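Local coordinates for phosphonate monoester hydrolase (Ruegeria pomeroyi, PDB 4UPK), which belongs to the sulfatase family of the alkaline phosphatase clan, enzymes built round a central mixed beta sheet, at residues V78-G83 and D365-T370; A346-M351 and W358-V363; S85-L90 and M96-V101; S391-P396 and D426-S431; R45-C48 and A52-D55. One frame throughout, in Å; residues are numbered along the deposited sequence.

Interaction 1: residues V78-G83 and D365-T370; sequences VTNPCG and DAAYHT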
# COMPACT_ATOMS: atom_id res chain seq x y z
N VAL A 78 0.15 -29.95 -9.70
CA VAL A 78 -1.14 -29.42 -10.16
C VAL A 78 -0.99 -28.54 -11.39
O VAL A 78 -1.99 -28.12 -11.99
CB VAL A 78 -2.00 -28.75 -9.05
CG1 VAL A 78 -2.12 -29.64 -7.82
CG2 VAL A 78 -1.48 -27.36 -8.68
N THR A 79 0.25 -28.23 -11.76
CA THR A 79 0.50 -27.41 -12.94
C THR A 79 1.90 -27.55 -13.46
O THR A 79 2.74 -28.13 -12.78
CB THR A 79 0.00 -25.95 -12.80
OG1 THR A 79 0.05 -25.31 -14.08
CG2 THR A 79 0.76 -25.16 -11.78
N ASN A 80 2.14 -27.01 -14.65
CA ASN A 80 3.42 -27.03 -15.32
C ASN A 80 3.56 -25.81 -16.27
O ASN A 80 2.54 -25.23 -16.71
CB ASN A 80 3.56 -28.34 -16.10
CG ASN A 80 4.47 -29.33 -15.45
OD1 ASN A 80 5.58 -29.00 -15.06
ND2 ASN A 80 4.05 -30.58 -15.39
N PRO A 81 4.82 -25.38 -16.57
CA PRO A 81 6.11 -25.93 -16.12
C PRO A 81 6.59 -25.40 -14.77
O PRO A 81 5.78 -25.15 -13.89
CB PRO A 81 7.04 -25.68 -17.31
CG PRO A 81 6.36 -24.59 -18.14
CD PRO A 81 5.03 -24.25 -17.48
N CYS A 82 7.92 -25.30 -14.59
CA CYS A 82 8.63 -24.88 -13.38
C CYS A 82 8.01 -23.70 -12.63
O CYS A 82 7.72 -23.86 -11.45
CB CYS A 82 10.11 -24.66 -13.68
SG CYS A 82 10.47 -24.50 -15.44
N GLY A 83 7.84 -22.56 -13.32
CA GLY A 83 7.27 -21.34 -12.77
C GLY A 83 5.87 -21.59 -12.21
O GLY A 83 5.69 -21.58 -10.99
N ASP A 365 1.10 -38.49 -17.44
CA ASP A 365 1.44 -38.60 -16.02
C ASP A 365 2.91 -38.41 -15.67
O ASP A 365 3.20 -37.76 -14.65
CB ASP A 365 0.87 -39.90 -15.40
CG ASP A 365 -0.65 -39.92 -15.25
OD1 ASP A 365 -1.29 -38.84 -15.39
OD2 ASP A 365 -1.19 -41.00 -14.95
N ALA A 366 3.85 -38.93 -16.50
CA ALA A 366 5.29 -38.81 -16.28
C ALA A 366 5.76 -37.35 -16.11
O ALA A 366 6.73 -37.10 -15.40
CB ALA A 366 6.07 -39.53 -17.38
N ALA A 367 5.02 -36.39 -16.70
CA ALA A 367 5.31 -34.95 -16.59
C ALA A 367 4.86 -34.34 -15.23
O ALA A 367 5.31 -33.24 -14.90
CB ALA A 367 4.65 -34.20 -17.74
N TYR A 368 4.00 -35.05 -14.46
CA TYR A 368 3.38 -34.57 -13.21
C TYR A 368 3.63 -35.44 -12.01
O TYR A 368 3.73 -34.90 -10.92
CB TYR A 368 1.84 -34.35 -13.36
CG TYR A 368 1.47 -33.44 -14.51
CD1 TYR A 368 1.32 -33.94 -15.80
CD2 TYR A 368 1.24 -32.08 -14.30
CE1 TYR A 368 1.02 -33.11 -16.87
CE2 TYR A 368 0.92 -31.24 -15.37
CZ TYR A 368 0.83 -31.76 -16.65
OH TYR A 368 0.53 -30.96 -17.73
N HIS A 369 3.65 -36.78 -12.19
CA HIS A 369 3.88 -37.75 -11.11
C HIS A 369 5.28 -37.50 -10.47
O HIS A 369 6.32 -37.60 -11.12
CB HIS A 369 3.73 -39.20 -11.62
CG HIS A 369 3.50 -40.20 -10.53
ND1 HIS A 369 3.50 -41.56 -10.79
CD2 HIS A 369 3.25 -40.01 -9.21
CE1 HIS A 369 3.24 -42.15 -9.63
NE2 HIS A 369 3.09 -41.26 -8.65
N THR A 370 5.27 -37.08 -9.20
CA THR A 370 6.49 -36.70 -8.48
C THR A 370 6.65 -37.42 -7.15
O THR A 370 5.65 -37.74 -6.50
CB THR A 370 6.57 -35.18 -8.32
OG1 THR A 370 5.30 -34.66 -7.93
CG2 THR A 370 7.00 -34.51 -9.58
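N80 reaches across to A367 and Y368 and joins two loops in the core of this sulfatase-family fold. The loop of 78-83 runs into helix 82-91, whose start carries the C-G-P-S-R sequence signature of sulfatases. The 365-370 segment begins with a short 3-10 turn and leads on to strand 372-375.

The polar part is one hydrogen bond. N80 ND2 donates to A367 O at 3.0 Å, and the bond is moderately bent. The donor stands above the carbonyl plane, 53° out of it, so it does not meet a lone pair. The oxygen in turn lies close to the plane of the N80 amide. G349 N probably donates to the same A367 O, so two donors would grip this buried acceptor.

The aromatic part uses the same nitrogen. N80 ND2 lies over one face of the Y368 ring, toward the rim, and comes within 3.2 Å of Y368 CE2. Amide and ring planes are 61° apart, so the two groups are far from a flat stack. Y368 CG sits anti to its carbonyl carbon (chi1 -54°). This sends the ring along the 78-83 loop, where T79 C meets its edge 4.3 Å from CE2.

Partners beyond the two segments hold the groups in place. Y368 OH bonds T362 O, and T79 OG1 bonds E434 O.

Backbone bonds shape the turn itself. D365 O accepts from Y368 N at 2.8 Å and from H369 N at 2.7 Å.

Interaction 2: residues A346-M351 and W358-V363; sequences ADHGEM and WGKMTV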
# COMPACT_ATOMS: atom_id res chain seq x y z
N ALA A 346 9.69 -33.40 -5.77
CA ALA A 346 10.09 -32.83 -7.05
C ALA A 346 8.95 -31.89 -7.45
O ALA A 346 7.80 -32.12 -7.07
CB ALA A 346 10.31 -33.90 -8.10
N ASP A 347 9.27 -30.81 -8.18
CA ASP A 347 8.31 -29.81 -8.65
C ASP A 347 7.37 -30.37 -9.75
O ASP A 347 6.17 -30.14 -9.71
CB ASP A 347 9.07 -28.58 -9.13
CG ASP A 347 8.18 -27.45 -9.52
OD1 ASP A 347 7.81 -26.66 -8.64
OD2 ASP A 347 7.86 -27.33 -10.71
N HIS A 348 7.94 -31.09 -10.70
CA HIS A 348 7.29 -31.72 -11.85
C HIS A 348 8.18 -32.89 -12.28
O HIS A 348 9.26 -33.12 -11.73
CB HIS A 348 7.16 -30.70 -13.04
CG HIS A 348 8.44 -30.00 -13.36
ND1 HIS A 348 8.74 -28.77 -12.83
CD2 HIS A 348 9.51 -30.44 -14.06
CE1 HIS A 348 9.98 -28.50 -13.20
NE2 HIS A 348 10.48 -29.47 -13.97
N GLY A 349 7.70 -33.62 -13.28
CA GLY A 349 8.38 -34.74 -13.89
C GLY A 349 9.09 -34.37 -15.17
O GLY A 349 9.36 -33.20 -15.46
N GLU A 350 9.41 -35.40 -15.95
CA GLU A 350 10.20 -35.33 -17.16
C GLU A 350 9.78 -36.51 -18.02
O GLU A 350 9.79 -37.62 -17.52
CB GLU A 350 11.70 -35.50 -16.75
CG GLU A 350 12.71 -35.60 -17.88
CD GLU A 350 12.52 -34.63 -19.03
OE1 GLU A 350 12.55 -33.42 -18.77
OE2 GLU A 350 12.23 -35.09 -20.16
N MET A 351 9.39 -36.27 -19.30
CA MET A 351 9.00 -37.37 -20.22
C MET A 351 10.14 -38.33 -20.50
O MET A 351 9.91 -39.54 -20.52
CB MET A 351 8.37 -36.84 -21.51
CG MET A 351 7.01 -36.21 -21.27
SD MET A 351 5.80 -37.26 -20.43
CE MET A 351 5.49 -38.54 -21.72
N TRP A 358 10.07 -34.97 -24.71
CA TRP A 358 11.01 -34.58 -23.67
C TRP A 358 10.43 -33.40 -22.94
O TRP A 358 9.59 -32.68 -23.50
CB TRP A 358 12.37 -34.23 -24.30
CG TRP A 358 13.03 -35.41 -24.94
CD1 TRP A 358 12.73 -35.94 -26.17
CD2 TRP A 358 13.97 -36.30 -24.34
NE1 TRP A 358 13.42 -37.11 -26.35
CE2 TRP A 358 14.23 -37.33 -25.27
CE3 TRP A 358 14.64 -36.32 -23.10
CZ2 TRP A 358 15.14 -38.36 -25.01
CZ3 TRP A 358 15.54 -37.35 -22.84
CH2 TRP A 358 15.78 -38.36 -23.78
N GLY A 359 10.85 -33.21 -21.69
CA GLY A 359 10.36 -32.14 -20.84
C GLY A 359 9.05 -32.44 -20.12
O GLY A 359 8.76 -33.59 -19.77
N LYS A 360 8.23 -31.39 -19.92
CA LYS A 360 6.97 -31.48 -19.18
C LYS A 360 5.79 -30.70 -19.79
O LYS A 360 4.75 -30.62 -19.15
CB LYS A 360 7.22 -31.15 -17.68
CG LYS A 360 7.80 -29.78 -17.39
CD LYS A 360 9.27 -29.67 -17.66
CE LYS A 360 9.77 -28.34 -17.20
NZ LYS A 360 11.04 -28.01 -17.89
N MET A 361 5.93 -30.15 -21.03
CA MET A 361 4.85 -29.44 -21.74
C MET A 361 3.98 -30.45 -22.51
O MET A 361 3.98 -30.52 -23.74
CB MET A 361 5.38 -28.31 -22.66
CG MET A 361 5.81 -27.05 -21.90
SD MET A 361 4.52 -26.13 -21.01
CE MET A 361 3.56 -25.49 -22.40
N THR A 362 3.26 -31.28 -21.73
CA THR A 362 2.39 -32.36 -22.19
C THR A 362 1.32 -32.66 -21.12
O THR A 362 1.26 -31.98 -20.10
CB THR A 362 3.21 -33.59 -22.65
OG1 THR A 362 2.33 -34.52 -23.27
CG2 THR A 362 3.97 -34.26 -21.52
N VAL A 363 0.50 -33.71 -21.37
CA VAL A 363 -0.62 -34.13 -20.52
C VAL A 363 -0.43 -35.52 -19.89
O VAL A 363 -1.28 -35.93 -19.10
CB VAL A 363 -1.98 -33.99 -21.26
CG1 VAL A 363 -2.24 -32.54 -21.68
CG2 VAL A 363 -2.07 -34.93 -22.46
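H348 and K360 meet in the long loop that follows strand 340-346, beside the D-H-G sequence at its start. In the sulfatase family this region probably lies at the active site. K360 crosses the H348 ring at a slant and sets CE over one face. K360 CE is 3.9 Å from the ring centroid and 29° off the ring normal, a CH-pi contact, and its nearest ring atom is NE2 at 3.5 Å. On the ring's other nitrogen, H348 ND1 donates to D347 OD2 at 2.7 Å and takes the anti lone pair. D347 OD1 has a second partner, a salt bridge to R86 NE. H348 NE2 is hydrogen-bonded to Q43 NE2.

Further along, the two backbones tie together. M351 N donates to G359 O at 2.8 Å, in the carbonyl plane. E350 CA makes a CA-H...O contact with the same oxygen at 3.5 Å. The E350 side chain starts away from the other segment and then bends back at chi2 (43°). This brings OE2 to G359 N at 2.8 Å, on the syn side of the carboxylate and with an N-H...O angle of 156°. L352 N donates to OE2 as well.

M351 and T362 supply the apolar part. Their side chains cross at about a right angle, with M351 CG 3.6 Å from T362 CG2.

E350 is buried, and its OE2 is held by two backbone N-H groups. The bond from G359 N ties 358-363 to 346-351, and the pair would probably stabilise the carboxylate in its charged form.

Interaction 3: residues S85-L90 and M96-V101; sequences SRASIL and MNHRSV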
# COMPACT_ATOMS: atom_id res chain seq x y z
N SER A 85 4.31 -24.42 -11.66
CA SER A 85 4.41 -25.53 -10.72
C SER A 85 5.06 -25.15 -9.39
O SER A 85 4.69 -25.70 -8.37
CB SER A 85 5.10 -26.71 -11.36
OG SER A 85 4.91 -27.85 -10.55
N ARG A 86 6.00 -24.18 -9.39
CA ARG A 86 6.62 -23.60 -8.19
C ARG A 86 5.65 -22.64 -7.49
O ARG A 86 5.52 -22.68 -6.27
CB ARG A 86 7.94 -22.89 -8.55
CG ARG A 86 8.99 -22.87 -7.45
CD ARG A 86 9.29 -24.22 -6.86
NE ARG A 86 9.88 -25.13 -7.84
CZ ARG A 86 11.17 -25.43 -7.91
NH1 ARG A 86 12.03 -24.85 -7.09
NH2 ARG A 86 11.60 -26.31 -8.79
N ALA A 87 4.89 -21.83 -8.29
CA ALA A 87 3.87 -20.91 -7.76
C ALA A 87 2.75 -21.67 -6.98
O ALA A 87 2.35 -21.26 -5.91
CB ALA A 87 3.31 -20.05 -8.87
N SER A 88 2.36 -22.84 -7.47
CA SER A 88 1.36 -23.71 -6.83
C SER A 88 1.84 -24.34 -5.54
O SER A 88 1.08 -24.40 -4.58
CB SER A 88 0.93 -24.81 -7.80
OG SER A 88 -0.04 -24.35 -8.73
N ILE A 89 3.07 -24.85 -5.52
CA ILE A 89 3.72 -25.47 -4.35
C ILE A 89 3.92 -24.44 -3.23
O ILE A 89 3.60 -24.72 -2.06
CB ILE A 89 5.05 -26.16 -4.79
CG1 ILE A 89 4.73 -27.44 -5.59
CG2 ILE A 89 5.99 -26.46 -3.59
CD1 ILE A 89 5.94 -28.08 -6.46
N LEU A 90 4.45 -23.26 -3.60
CA LEU A 90 4.74 -22.20 -2.64
C LEU A 90 3.53 -21.40 -2.17
O LEU A 90 3.62 -20.79 -1.11
CB LEU A 90 5.87 -21.28 -3.13
CG LEU A 90 7.23 -21.93 -3.43
CD1 LEU A 90 8.15 -20.95 -4.13
CD2 LEU A 90 7.87 -22.54 -2.19
N MET A 96 -5.38 -21.97 -11.62
CA MET A 96 -6.63 -21.25 -11.93
C MET A 96 -6.89 -20.14 -10.91
O MET A 96 -7.58 -19.18 -11.21
CB MET A 96 -7.85 -22.19 -12.11
CG MET A 96 -8.21 -23.06 -10.91
SD MET A 96 -9.51 -24.25 -11.33
CE MET A 96 -9.60 -25.14 -9.80
N ASN A 97 -6.30 -20.27 -9.73
CA ASN A 97 -6.41 -19.30 -8.66
C ASN A 97 -5.20 -18.36 -8.56
O ASN A 97 -5.38 -17.13 -8.52
CB ASN A 97 -6.72 -20.01 -7.34
CG ASN A 97 -8.12 -20.57 -7.34
OD1 ASN A 97 -9.02 -20.06 -8.00
ND2 ASN A 97 -8.35 -21.65 -6.62
N HIS A 98 -3.96 -18.93 -8.54
CA HIS A 98 -2.77 -18.07 -8.40
C HIS A 98 -2.46 -17.23 -9.66
O HIS A 98 -1.90 -16.13 -9.57
CB HIS A 98 -1.56 -18.85 -7.84
CG HIS A 98 -0.95 -19.89 -8.72
ND1 HIS A 98 -0.47 -19.59 -9.97
CD2 HIS A 98 -0.62 -21.17 -8.43
CE1 HIS A 98 0.11 -20.69 -10.42
NE2 HIS A 98 0.04 -21.67 -9.52
N ARG A 99 -2.87 -17.76 -10.82
CA ARG A 99 -2.81 -17.17 -12.16
C ARG A 99 -1.43 -16.90 -12.78
O ARG A 99 -1.34 -16.28 -13.83
CB ARG A 99 -3.86 -16.03 -12.35
CG ARG A 99 -5.33 -16.50 -12.24
CD ARG A 99 -5.82 -17.44 -13.37
NE ARG A 99 -5.86 -16.75 -14.66
CZ ARG A 99 -5.66 -17.33 -15.83
NH1 ARG A 99 -5.45 -18.63 -15.91
NH2 ARG A 99 -5.73 -16.61 -16.94
N SER A 100 -0.38 -17.45 -12.20
CA SER A 100 0.96 -17.39 -12.76
C SER A 100 0.95 -18.69 -13.60
O SER A 100 1.41 -19.74 -13.15
CB SER A 100 2.00 -17.46 -11.64
OG SER A 100 3.29 -17.07 -12.09
N VAL A 101 0.30 -18.63 -14.78
CA VAL A 101 -0.02 -19.78 -15.64
C VAL A 101 1.04 -20.28 -16.62
O VAL A 101 0.90 -21.38 -17.15
CB VAL A 101 -1.45 -19.68 -16.26
CG1 VAL A 101 -2.50 -19.66 -15.16
CG2 VAL A 101 -1.58 -18.45 -17.17
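A87 and S88 meet the H98 ring from two directions, one over a face and one at the edge. A87 CB lies over one face, offset toward the rim, and its closest ring atom is H98 CE1 at 3.6 Å. It stands 18° off the ring normal, which makes a CH-pi contact. S88 OG comes in near the ring plane and accepts from H98 NE2 at 2.8 Å. On the other nitrogen, H98 ND1 accepts from S100 N at 3.1 Å, again in the ring plane, with an N-H...N angle of 156°. The two bonds, with A87 on one face, fix the rotation of the ring. This pattern is consistent with a proton on NE2 and an accepting ND1. H98 CG sits between its backbone N and carbonyl carbon (chi1 68°), which swings the ring toward helix 82-91.

S100 CB adds a looser contact, 4.0 Å from A87 CB. S88 OG also bonds Q93 O, in the turn between the two helices. R99 NE bonds D518 O of a second subunit.

Across a short connection, helix 95-98 folds back on helix 82-91, which bears the signature sequence of the sulfatase-family fold.

Interaction 4: residues S391-P396 and D426-S431; sequences SIDLMP and DWRQYS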
# COMPACT_ATOMS: atom_id res chain seq x y z
N SER A 391 0.48 -31.27 -5.21
CA SER A 391 1.60 -30.39 -4.87
C SER A 391 1.20 -29.23 -3.95
O SER A 391 2.01 -28.73 -3.17
CB SER A 391 2.28 -29.88 -6.14
OG SER A 391 1.36 -29.15 -6.94
N ILE A 392 -0.09 -28.81 -4.03
CA ILE A 392 -0.69 -27.74 -3.24
C ILE A 392 -0.93 -28.13 -1.78
O ILE A 392 -1.22 -27.26 -0.96
CB ILE A 392 -1.98 -27.22 -3.94
CG1 ILE A 392 -3.03 -28.36 -4.11
CG2 ILE A 392 -1.63 -26.54 -5.26
CD1 ILE A 392 -4.44 -27.88 -4.37
N ASP A 393 -0.79 -29.43 -1.45
CA ASP A 393 -0.96 -29.98 -0.10
C ASP A 393 0.28 -29.78 0.79
O ASP A 393 0.21 -30.03 1.99
CB ASP A 393 -1.29 -31.48 -0.17
CG ASP A 393 -2.57 -31.85 -0.88
OD1 ASP A 393 -3.44 -30.94 -1.07
OD2 ASP A 393 -2.73 -33.03 -1.24
N LEU A 394 1.40 -29.33 0.21
CA LEU A 394 2.65 -29.17 0.96
C LEU A 394 2.66 -27.96 1.90
O LEU A 394 2.92 -28.13 3.09
CB LEU A 394 3.85 -29.23 0.02
CG LEU A 394 4.45 -30.61 -0.30
CD1 LEU A 394 3.44 -31.57 -0.90
CD2 LEU A 394 5.58 -30.47 -1.29
N MET A 395 2.33 -26.76 1.38
CA MET A 395 2.24 -25.53 2.17
C MET A 395 1.31 -25.72 3.41
O MET A 395 1.78 -25.47 4.52
CB MET A 395 1.84 -24.29 1.30
CG MET A 395 1.14 -23.19 2.09
SD MET A 395 1.07 -21.66 1.19
CE MET A 395 0.55 -20.53 2.46
N PRO A 396 0.04 -26.21 3.26
CA PRO A 396 -0.81 -26.39 4.45
C PRO A 396 -0.30 -27.42 5.46
O PRO A 396 -0.57 -27.28 6.65
CB PRO A 396 -2.18 -26.75 3.87
CG PRO A 396 -1.89 -27.32 2.54
CD PRO A 396 -0.71 -26.55 2.03
N ASP A 426 -13.17 -37.58 3.99
CA ASP A 426 -13.61 -36.69 2.91
C ASP A 426 -12.42 -36.28 1.97
O ASP A 426 -12.48 -35.24 1.31
CB ASP A 426 -14.32 -35.46 3.51
CG ASP A 426 -13.44 -34.57 4.41
OD1 ASP A 426 -12.33 -35.03 4.82
OD2 ASP A 426 -13.88 -33.43 4.71
N TRP A 427 -11.36 -37.11 1.93
CA TRP A 427 -10.18 -36.86 1.10
C TRP A 427 -10.50 -36.98 -0.38
O TRP A 427 -11.51 -37.56 -0.76
CB TRP A 427 -9.01 -37.80 1.49
CG TRP A 427 -7.67 -37.34 0.98
CD1 TRP A 427 -6.98 -37.84 -0.08
CD2 TRP A 427 -6.91 -36.23 1.48
NE1 TRP A 427 -5.86 -37.08 -0.32
CE2 TRP A 427 -5.78 -36.08 0.63
CE3 TRP A 427 -7.08 -35.32 2.53
CZ2 TRP A 427 -4.82 -35.08 0.83
CZ3 TRP A 427 -6.13 -34.32 2.72
CH2 TRP A 427 -5.01 -34.22 1.89
N ARG A 428 -9.61 -36.45 -1.19
CA ARG A 428 -9.60 -36.47 -2.65
C ARG A 428 -9.84 -37.86 -3.20
O ARG A 428 -9.29 -38.81 -2.65
CB ARG A 428 -8.18 -36.10 -3.08
CG ARG A 428 -8.14 -35.09 -4.15
CD ARG A 428 -6.71 -34.74 -4.38
NE ARG A 428 -6.47 -33.41 -3.86
CZ ARG A 428 -5.65 -33.13 -2.86
NH1 ARG A 428 -4.95 -34.09 -2.26
NH2 ARG A 428 -5.48 -31.87 -2.47
N GLN A 429 -10.61 -37.99 -4.30
CA GLN A 429 -10.80 -39.28 -4.97
C GLN A 429 -10.24 -39.26 -6.42
O GLN A 429 -10.26 -40.26 -7.14
CB GLN A 429 -12.24 -39.77 -4.87
CG GLN A 429 -12.52 -40.33 -3.47
CD GLN A 429 -13.87 -40.95 -3.37
OE1 GLN A 429 -14.85 -40.31 -2.96
NE2 GLN A 429 -13.96 -42.23 -3.73
N TYR A 430 -9.70 -38.10 -6.80
CA TYR A 430 -9.10 -37.81 -8.09
C TYR A 430 -8.08 -36.69 -7.89
O TYR A 430 -8.16 -35.96 -6.91
CB TYR A 430 -10.19 -37.35 -9.11
CG TYR A 430 -10.88 -36.06 -8.73
CD1 TYR A 430 -10.33 -34.83 -9.06
CD2 TYR A 430 -12.07 -36.08 -8.02
CE1 TYR A 430 -10.95 -33.64 -8.68
CE2 TYR A 430 -12.70 -34.89 -7.64
CZ TYR A 430 -12.14 -33.67 -7.98
OH TYR A 430 -12.76 -32.51 -7.57
N SER A 431 -7.14 -36.53 -8.82
CA SER A 431 -6.18 -35.43 -8.79
C SER A 431 -6.43 -34.53 -10.00
O SER A 431 -7.05 -34.93 -10.99
CB SER A 431 -4.74 -35.94 -8.71
OG SER A 431 -4.36 -36.61 -9.91
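D393 and R428 make the tight part of this contact, an end-on salt bridge with two hydrogen bonds. R428 NH2 donates to D393 OD1 at 2.6 Å, with an N-H...O angle of 152°. R428 NH1 donates to D393 OD2 at 2.7 Å. Both oxygens use their syn lone pairs. The side chains come from opposite directions, and the carboxylate and guanidinium planes are nearly coplanar, 23° apart. The arginine chain bends at chi3 (-108°), and its two end nitrogens meet the acid with a slight tilt.

Two backbone N-H groups add to the grip: R413 N on OD1 and E390 N on OD2. R428 NH1 also bonds P388 O. D393 is buried, and this set of donors would probably keep it charged.

The rest is looser. The two backbones stay well apart, with D393 CA and R428 CA 11.1 Å from each other. W427 approaches obliquely, with CZ2 3.6 Å from D393 OD2. D426 and Q429, along the same loop, are exposed, though D426 OD1 still pairs with R413.

In the fold, 391-396 follows strand 388-390 of the large mixed sheet and opens helix 394-402. The 426-431 loop leads from helix 416-419 into strand 431-436, an outer strand of the four-stranded antiparallel sheet. W427 packs edge-to-face on F418 of helix 416-419, and L394 lies on strand 340-346.

Interaction 5: residues R45-C48 and A52-D55; sequences RADC and ALAD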
# COMPACT_ATOMS: atom_id res chain seq x y z
N ARG A 45 11.64 -37.86 -11.74
CA ARG A 45 10.45 -38.70 -11.97
C ARG A 45 10.15 -39.54 -10.74
O ARG A 45 11.08 -39.97 -10.07
CB ARG A 45 10.66 -39.65 -13.16
CG ARG A 45 10.58 -38.98 -14.53
CD ARG A 45 11.15 -39.87 -15.61
NE ARG A 45 10.33 -41.06 -15.83
CZ ARG A 45 9.66 -41.34 -16.94
NH1 ARG A 45 9.68 -40.50 -17.96
NH2 ARG A 45 8.95 -42.46 -17.04
N ALA A 46 8.85 -39.76 -10.46
CA ALA A 46 8.39 -40.62 -9.36
C ALA A 46 8.89 -42.07 -9.56
O ALA A 46 9.31 -42.69 -8.58
CB ALA A 46 6.87 -40.60 -9.28
N ASP A 47 8.89 -42.57 -10.81
CA ASP A 47 9.32 -43.94 -11.15
C ASP A 47 10.81 -44.26 -10.97
O ASP A 47 11.20 -45.42 -11.04
CB ASP A 47 8.75 -44.43 -12.50
CG ASP A 47 9.29 -43.79 -13.77
OD1 ASP A 47 10.15 -42.87 -13.67
OD2 ASP A 47 8.87 -44.21 -14.87
N CYS A 48 11.64 -43.23 -10.69
CA CYS A 48 13.07 -43.37 -10.41
C CYS A 48 13.26 -43.75 -8.94
O CYS A 48 14.19 -44.49 -8.63
CB CYS A 48 13.81 -42.08 -10.74
SG CYS A 48 13.96 -41.77 -12.51
N ALA A 52 9.01 -48.22 -12.41
CA ALA A 52 9.65 -48.77 -13.62
C ALA A 52 11.16 -48.53 -13.81
O ALA A 52 11.85 -49.39 -14.37
CB ALA A 52 8.88 -48.30 -14.85
N LEU A 53 11.66 -47.37 -13.37
CA LEU A 53 13.07 -46.99 -13.51
C LEU A 53 13.90 -47.16 -12.23
O LEU A 53 15.12 -47.04 -12.29
CB LEU A 53 13.18 -45.54 -14.04
CG LEU A 53 12.86 -45.28 -15.53
CD1 LEU A 53 12.85 -43.79 -15.82
CD2 LEU A 53 13.87 -45.96 -16.48
N ALA A 54 13.25 -47.43 -11.08
CA ALA A 54 13.88 -47.58 -9.76
C ALA A 54 15.06 -48.56 -9.72
O ALA A 54 16.09 -48.23 -9.13
CB ALA A 54 12.83 -47.92 -8.70
N ASP A 55 14.93 -49.72 -10.38
CA ASP A 55 15.98 -50.75 -10.44
C ASP A 55 17.17 -50.39 -11.33
O ASP A 55 18.15 -51.14 -11.38
CB ASP A 55 15.40 -52.11 -10.83
CG ASP A 55 14.48 -52.74 -9.79
OD1 ASP A 55 14.66 -52.44 -8.57
OD2 ASP A 55 13.60 -53.56 -10.19
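The guanidinium of R45 and the carboxylate of D47 meet edge to edge, and the methyl CD1 of L53 approaches the pair obliquely. R45 grips D47 side-on. R45 NE donates to D47 OD1 at 2.8 Å and R45 NH2 to D47 OD2 at 2.8 Å. The NE bond is almost straight, at 178°. Both oxygens lie in the guanidinium plane. The carboxylate is slightly tipped, so NE meets OD1 on the syn side, 22° out of its plane. L53 CD1 is 3.7 Å from R45 NE and 3.6 Å from D47 OD1, and so touches both partners of the salt bridge. D47 CG sits between its own backbone N and carbonyl carbon (chi1 70°), which turns the carboxylate back toward R45.

The contact closes the turn that follows the short, weakly bonded helix 46-49, which comes after strand 35-41 in this sulfatase-family fold. The chain then goes on to helix 60-67. R63 from that helix bonds C48 O. R45 has further partners: NH2 in a salt bridge to D354 and NH1 in a bond to E350 O.

Backbone contacts run beside the side chains. L53 N makes a weak hydrogen bond to D47 O at 3.1 Å. A54 CA makes a CA-H...O contact with C48 O at 3.3 Å. On the apolar side, C48 SG rests 4.0 Å from L53 CD1.

In the fold
From the N terminus, interaction 5 comes first and closes a very short loop just after strand 35-41. Interaction 1 then spans a long loop from 78-83 to 365-370. Interactions 3 and 2 both nest inside it, early and late, each as a small loop of its own. Interaction 4 opens after it has closed. No two contacts cross. Helix 82-91 serves interactions 1 and 3 and touches 391-396. Interaction 2 touches interactions 3 and 5 through its 346-351 segment. Interactions 1 and 4 link the mixed sheet's loops and helices to the four-stranded sheet. Interactions 3 and 5 lie on opposite sides of the chain's centre, their centres about 26 Å apart.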